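Local atomic coordinates of uncharacterized protein lp_2664 (Lactobacillus plantarum WCFS1, PDB entry 2PJQ), a protein that is of unknown function but, as a member of the HD-domain family, is probably a metal-dependent phosphohydrolase. Residues R32-R37 with I138-Y143; K151-A156 with D211-E216. All blocks are in the same frame, centred on the assembly; numbering follows the deposited sequence.

Interaction 1 (R32-R37 with I138-Y143); sequences RDHLQR and IARALY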
loop_
_atom_site.group_PDB
_atom_site.type_symbol
_atom_site.label_atom_id
_atom_site.label_comp_id
_atom_site.label_asym_id
_atom_site.label_seq_id
_atom_site.Cartn_x
_atom_site.Cartn_y
_atom_site.Cartn_z
ATOM N N ARG B 32 10.378 -12.905 -1.052
ATOM C CA ARG B 32 11.804 -12.973 -1.315
ATOM C C ARG B 32 12.621 -11.678 -1.340
ATOM O O ARG B 32 13.766 -11.688 -0.898
ATOM C CB ARG B 32 12.030 -13.812 -2.580
ATOM C CG ARG B 32 11.783 -15.311 -2.318
ATOM C CD ARG B 32 11.134 -16.033 -3.496
ATOM N NE ARG B 32 11.937 -17.131 -4.044
ATOM C CZ ARG B 32 13.162 -16.998 -4.562
ATOM N NH1 ARG B 32 13.767 -15.805 -4.608
ATOM N NH2 ARG B 32 13.774 -18.063 -5.062
ATOM N N ASP B 33 12.067 -10.568 -1.828
ATOM C CA ASP B 33 12.828 -9.310 -1.841
ATOM C C ASP B 33 13.085 -8.840 -0.400
ATOM O O ASP B 33 14.229 -8.533 -0.024
ATOM C CB ASP B 33 12.072 -8.240 -2.634
ATOM C CG ASP B 33 11.998 -8.562 -4.127
ATOM O OD1 ASP B 33 13.063 -8.622 -4.763
ATOM O OD2 ASP B 33 10.881 -8.756 -4.668
ATOM N N HIS B 34 12.012 -8.791 0.391
ATOM C CA HIS B 34 12.071 -8.411 1.807
ATOM C C HIS B 34 13.183 -9.234 2.446
ATOM O O HIS B 34 14.163 -8.695 2.946
ATOM C CB HIS B 34 10.732 -8.731 2.487
ATOM C CG HIS B 34 10.764 -8.696 3.994
ATOM N ND1 HIS B 34 10.957 -7.537 4.717
ATOM C CD2 HIS B 34 10.544 -9.675 4.909
ATOM C CE1 HIS B 34 10.849 -7.806 6.006
ATOM N NE2 HIS B 34 10.597 -9.095 6.148
ATOM N N LEU B 35 13.022 -10.550 2.387
ATOM C CA LEU B 35 13.990 -11.494 2.936
ATOM C C LEU B 35 15.429 -11.241 2.520
ATOM O O LEU B 35 16.341 -11.363 3.332
ATOM C CB LEU B 35 13.606 -12.912 2.534
ATOM C CG LEU B 35 12.297 -13.370 3.156
ATOM C CD1 LEU B 35 11.914 -14.729 2.573
ATOM C CD2 LEU B 35 12.442 -13.408 4.680
ATOM N N GLN B 36 15.624 -10.897 1.251
ATOM C CA GLN B 36 16.960 -10.642 0.735
ATOM C C GLN B 36 17.484 -9.319 1.230
ATOM O O GLN B 36 18.662 -9.214 1.562
ATOM C CB GLN B 36 16.976 -10.647 -0.793
ATOM C CG GLN B 36 16.547 -11.946 -1.406
ATOM C CD GLN B 36 17.250 -12.210 -2.716
ATOM O OE1 GLN B 36 18.463 -12.427 -2.742
ATOM N NE2 GLN B 36 16.496 -12.185 -3.818
ATOM N N ARG B 37 16.620 -8.303 1.260
ATOM C CA ARG B 37 17.040 -6.992 1.747
ATOM C C ARG B 37 17.480 -7.090 3.214
ATOM O O ARG B 37 18.543 -6.582 3.600
ATOM C CB ARG B 37 15.907 -5.981 1.640
ATOM C CG ARG B 37 15.825 -5.254 0.319
ATOM C CD ARG B 37 14.926 -4.057 0.473
ATOM N NE ARG B 37 13.580 -4.453 0.845
ATOM C CZ ARG B 37 12.750 -5.051 0.008
ATOM N NH1 ARG B 37 13.157 -5.300 -1.227
ATOM N NH2 ARG B 37 11.528 -5.405 0.401
ATOM N N ILE B 138 6.996 2.610 3.944
ATOM C CA ILE B 138 5.712 3.169 3.521
ATOM C C ILE B 138 5.012 2.168 2.593
ATOM O O ILE B 138 3.893 1.721 2.858
ATOM C CB ILE B 138 5.896 4.478 2.740
ATOM C CG1 ILE B 138 6.503 5.551 3.655
ATOM C CG2 ILE B 138 4.561 4.914 2.153
ATOM C CD1 ILE B 138 6.906 6.825 2.933
ATOM N N ALA B 139 5.697 1.814 1.508
ATOM C CA ALA B 139 5.158 0.870 0.539
ATOM C C ALA B 139 4.652 -0.394 1.202
ATOM O O ALA B 139 3.463 -0.720 1.097
ATOM C CB ALA B 139 6.212 0.523 -0.487
ATOM N N ARG B 140 5.553 -1.097 1.885
ATOM C CA ARG B 140 5.209 -2.344 2.555
ATOM C C ARG B 140 4.097 -2.205 3.579
ATOM O O ARG B 140 3.247 -3.083 3.714
ATOM C CB ARG B 140 6.423 -2.929 3.251
ATOM C CG ARG B 140 7.513 -3.397 2.335
ATOM C CD ARG B 140 8.568 -3.978 3.214
ATOM N NE ARG B 140 7.945 -5.032 3.989
ATOM C CZ ARG B 140 8.317 -5.400 5.202
ATOM N NH1 ARG B 140 9.332 -4.788 5.804
ATOM N NH2 ARG B 140 7.654 -6.380 5.810
ATOM N N ALA B 141 4.127 -1.108 4.320
ATOM C CA ALA B 141 3.120 -0.833 5.322
ATOM C C ALA B 141 1.750 -0.878 4.658
ATOM O O ALA B 141 0.955 -1.768 4.928
ATOM C CB ALA B 141 3.356 0.530 5.934
ATOM N N LEU B 142 1.466 0.066 3.778
ATOM C CA LEU B 142 0.166 0.070 3.130
ATOM C C LEU B 142 -0.106 -1.145 2.247
ATOM O O LEU B 142 -1.258 -1.552 2.067
ATOM C CB LEU B 142 -0.028 1.365 2.320
ATOM C CG LEU B 142 -0.462 2.491 3.258
ATOM C CD1 LEU B 142 0.765 3.174 3.876
ATOM C CD2 LEU B 142 -1.315 3.453 2.490
ATOM N N TYR B 143 0.949 -1.720 1.685
ATOM C CA TYR B 143 0.790 -2.886 0.824
ATOM C C TYR B 143 0.223 -4.034 1.644
ATOM O O TYR B 143 -0.433 -4.932 1.119
ATOM C CB TYR B 143 2.131 -3.260 0.224
ATOM C CG TYR B 143 2.095 -4.487 -0.622
ATOM C CD1 TYR B 143 2.167 -5.759 -0.048
ATOM C CD2 TYR B 143 2.015 -4.390 -2.009
ATOM C CE1 TYR B 143 2.170 -6.912 -0.843
ATOM C CE2 TYR B 143 2.017 -5.534 -2.811
ATOM C CZ TYR B 143 2.098 -6.785 -2.222
ATOM O OH TYR B 143 2.140 -7.899 -3.017
#
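Arg140 of helix 134-148 reaches across to His34 and Arg37 of helix 32-49; the nearest CA atoms, those of His34 and Arg140, are 9.2 Å apart. From CB the chain runs out with CG anti to the carbonyl carbon (chi1 -67°) and stays extended through CG, which carries it over the gap. CD is the first atom to meet the other helix, lying obliquely 4.3 Å from NH2 of Arg37. At CD the chain bends (chi3 58°), turning the guanidinium onto the imidazole. NE then lies 4.0 Å and CZ 3.4 Å from ND1 of His34, and NH1 is 3.4 Å from CE1 of His34. NH2 stands over one face of the ring, displaced to its rim, 3.5 Å from CE1 of His34. The two planes are 43° apart, so this is a tilted overlap and not a parallel stack. His34 is the first histidine of a pattern, with His63, Asp64 and Asp128, that probably corresponds to the metal-binding signature of HD domains; those side chains converge, although no metal is bound to them here. The polar atoms are satisfied from outside the pair: OD2 of Asp131 is hydrogen-bonded to ND1 of His34 and OD1 forms a salt bridge with NE of Arg37, while its backbone O takes NH1 of Arg140. This carboxylate, paired with Arg37, probably lowers the cost of the like charges, NH2 of Arg37 lying 5.1 Å from NE of Arg140. NE2 of His34 has a weak bond to Asp64, and NH2 of Arg140 a weak one to the carbonyl of Gly29.

Interaction 2 (K151-A156 with D211-E216); sequences KIYDPA and DQFKAE
The rings of Tyr153 and Phe213 meet in an offset edge-to-face pair, the edge of Phe213 directed at the face of Tyr153, with centroids 5.7 Å apart and planes at 82°. CD2 of Tyr153 lies in the plane of the Phe213 ring, at its edge. One face of the Tyr153 ring carries N of Pro155, 3.7 Å above the plane and displaced to the rim. CE1 of Phe213 also reaches the root of the tyrosine, 3.6 Å from CB of Tyr153. CG2 of Ile152, anti to its own backbone N, is directed at the far end of the phenylalanine, 3.8 Å from CZ of Phe213, and the two side chains cross at about a right angle. The contact lays the loop between helices 134-148 and 165-170 of this all-helical fold against the C-terminal helix 204-219, with Ile176 of helix 175-183 packed against both aromatic side chains. Trp217, one turn further along the C-terminal helix, adds a second edge-to-face partner for Tyr153. Lys214 starts beside the contact, but its chain bends at chi2 and chi3 and crosses the tyrosine at about a right angle, its CD methylene lying 3.3 Å from OH of Tyr153. Replacing Tyr153 by an alanine would probably open a gap beside Phe213 and take from CD of Lys214 its tyrosine neighbour. Tyr143 of the second subunit packs on Ile152, and Ala135 of that second subunit packs on Phe213.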
loop_
_atom_site.group_PDB
_atom_site.type_symbol
_atom_site.label_atom_id
_atom_site.label_comp_id
_atom_site.label_asym_id
_atom_site.label_seq_id
_atom_site.Cartn_x
_atom_site.Cartn_y
_atom_site.Cartn_z
ATOM N N LYS B 151 -8.109 -0.618 7.363
ATOM C CA LYS B 151 -8.542 0.731 7.015
ATOM C C LYS B 151 -7.318 1.665 6.905
ATOM O O LYS B 151 -6.384 1.585 7.710
ATOM C CB LYS B 151 -9.502 1.228 8.089
ATOM C CG LYS B 151 -10.300 2.465 7.726
ATOM C CD LYS B 151 -11.232 2.832 8.869
ATOM C CE LYS B 151 -12.187 1.688 9.196
ATOM N NZ LYS B 151 -12.928 1.939 10.462
ATOM N N ILE B 152 -7.320 2.564 5.928
ATOM C CA ILE B 152 -6.171 3.442 5.756
ATOM C C ILE B 152 -6.077 4.569 6.767
ATOM O O ILE B 152 -4.987 4.901 7.222
ATOM C CB ILE B 152 -6.133 4.083 4.344
ATOM C CG1 ILE B 152 -6.319 3.014 3.271
ATOM C CG2 ILE B 152 -4.780 4.766 4.118
ATOM C CD1 ILE B 152 -6.477 3.569 1.871
ATOM N N TYR B 153 -7.215 5.154 7.115
ATOM C CA TYR B 153 -7.244 6.275 8.043
ATOM C C TYR B 153 -8.665 6.512 8.528
ATOM O O TYR B 153 -9.618 6.121 7.863
ATOM C CB TYR B 153 -6.736 7.517 7.321
ATOM C CG TYR B 153 -6.713 8.775 8.147
ATOM C CD1 TYR B 153 -5.927 8.864 9.291
ATOM C CD2 TYR B 153 -7.439 9.895 7.755
ATOM C CE1 TYR B 153 -5.858 10.038 10.021
ATOM C CE2 TYR B 153 -7.379 11.076 8.476
ATOM C CZ TYR B 153 -6.583 11.142 9.610
ATOM O OH TYR B 153 -6.504 12.319 10.322
ATOM N N ASP B 154 -8.807 7.159 9.681
ATOM C CA ASP B 154 -10.125 7.447 10.256
ATOM C C ASP B 154 -9.910 8.554 11.287
ATOM O O ASP B 154 -9.654 8.267 12.450
ATOM C CB ASP B 154 -10.676 6.188 10.950
ATOM C CG ASP B 154 -12.200 6.219 11.147
ATOM O OD1 ASP B 154 -12.751 7.284 11.500
ATOM O OD2 ASP B 154 -12.846 5.159 10.966
ATOM N N PRO B 155 -10.005 9.832 10.877
ATOM C CA PRO B 155 -9.798 10.928 11.835
ATOM C C PRO B 155 -10.467 10.713 13.185
ATOM O O PRO B 155 -10.013 11.226 14.209
ATOM C CB PRO B 155 -10.335 12.157 11.091
ATOM C CG PRO B 155 -11.214 11.590 10.021
ATOM C CD PRO B 155 -10.476 10.358 9.589
ATOM N N ALA B 156 -11.542 9.933 13.173
ATOM C CA ALA B 156 -12.301 9.629 14.372
ATOM C C ALA B 156 -11.472 8.723 15.268
ATOM O O ALA B 156 -11.470 8.863 16.492
ATOM C CB ALA B 156 -13.600 8.947 13.991
ATOM N N ASP B 211 2.184 13.339 6.869
ATOM C CA ASP B 211 1.798 14.738 6.895
ATOM C C ASP B 211 1.053 15.106 5.615
ATOM O O ASP B 211 -0.101 15.532 5.665
ATOM C CB ASP B 211 3.036 15.612 7.128
ATOM C CG ASP B 211 3.535 15.524 8.573
ATOM O OD1 ASP B 211 2.908 14.787 9.373
ATOM O OD2 ASP B 211 4.537 16.181 8.921
ATOM N N GLN B 212 1.686 14.922 4.464
ATOM C CA GLN B 212 1.010 15.222 3.208
ATOM C C GLN B 212 -0.307 14.454 3.058
ATOM O O GLN B 212 -1.226 14.914 2.385
ATOM C CB GLN B 212 1.922 14.908 2.028
ATOM C CG GLN B 212 2.735 16.098 1.594
ATOM C CD GLN B 212 1.866 17.315 1.417
ATOM O OE1 GLN B 212 1.791 18.173 2.301
ATOM N NE2 GLN B 212 1.174 17.389 0.278
ATOM N N PHE B 213 -0.400 13.284 3.682
ATOM C CA PHE B 213 -1.614 12.483 3.604
ATOM C C PHE B 213 -2.764 13.144 4.374
ATOM O O PHE B 213 -3.911 13.117 3.927
ATOM C CB PHE B 213 -1.356 11.064 4.146
ATOM C CG PHE B 213 -2.572 10.169 4.124
ATOM C CD1 PHE B 213 -3.553 10.278 5.104
ATOM C CD2 PHE B 213 -2.741 9.227 3.112
ATOM C CE1 PHE B 213 -4.693 9.461 5.080
ATOM C CE2 PHE B 213 -3.872 8.405 3.073
ATOM C CZ PHE B 213 -4.848 8.522 4.061
ATOM N N LYS B 214 -2.460 13.743 5.521
ATOM C CA LYS B 214 -3.493 14.382 6.328
ATOM C C LYS B 214 -3.769 15.793 5.853
ATOM O O LYS B 214 -4.828 16.353 6.131
ATOM C CB LYS B 214 -3.092 14.378 7.799
ATOM C CG LYS B 214 -2.711 12.991 8.253
ATOM C CD LYS B 214 -3.300 12.631 9.590
ATOM C CE LYS B 214 -2.506 13.222 10.712
ATOM N NZ LYS B 214 -3.058 12.684 11.973
ATOM N N ALA B 215 -2.818 16.367 5.130
ATOM C CA ALA B 215 -3.003 17.709 4.596
ATOM C C ALA B 215 -3.976 17.611 3.416
ATOM O O ALA B 215 -4.899 18.416 3.289
ATOM C CB ALA B 215 -1.662 18.289 4.139
ATOM N N GLU B 216 -3.753 16.602 2.570
ATOM C CA GLU B 216 -4.562 16.325 1.375
ATOM C C GLU B 216 -5.973 15.845 1.721
ATOM O O GLU B 216 -6.949 16.219 1.071
ATOM C CB GLU B 216 -3.846 15.278 0.501
ATOM C CG GLU B 216 -2.643 15.848 -0.257
ATOM C CD GLU B 216 -1.789 14.804 -0.989
ATOM O OE1 GLU B 216 -2.336 13.859 -1.601
ATOM O OE2 GLU B 216 -0.552 14.950 -0.972
#

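From the N terminus, helix 32-49 comes early, and interaction 1 closes a mostly helical loop of 100 residues when helix 134-148 arrives beside it. Shortly after that helix ends, the chain enters 151-156, where interaction 2 opens; 54 residues later it closes on helix 204-219. The two loops therefore follow one another without nesting or crossing. Their centres are 22 Å apart, yet they touch where CD2 of Leu142 lies 4.0 Å from CG2 of Ile152. Interaction 1 ties helix 134-148 to the putative metal-site region, and interaction 2 ties the following loop to the C-terminal helix. Both touch the second subunit; in interaction 2 Glu216 is hydrogen-bonded to the backbone N of Ala135 of that subunit.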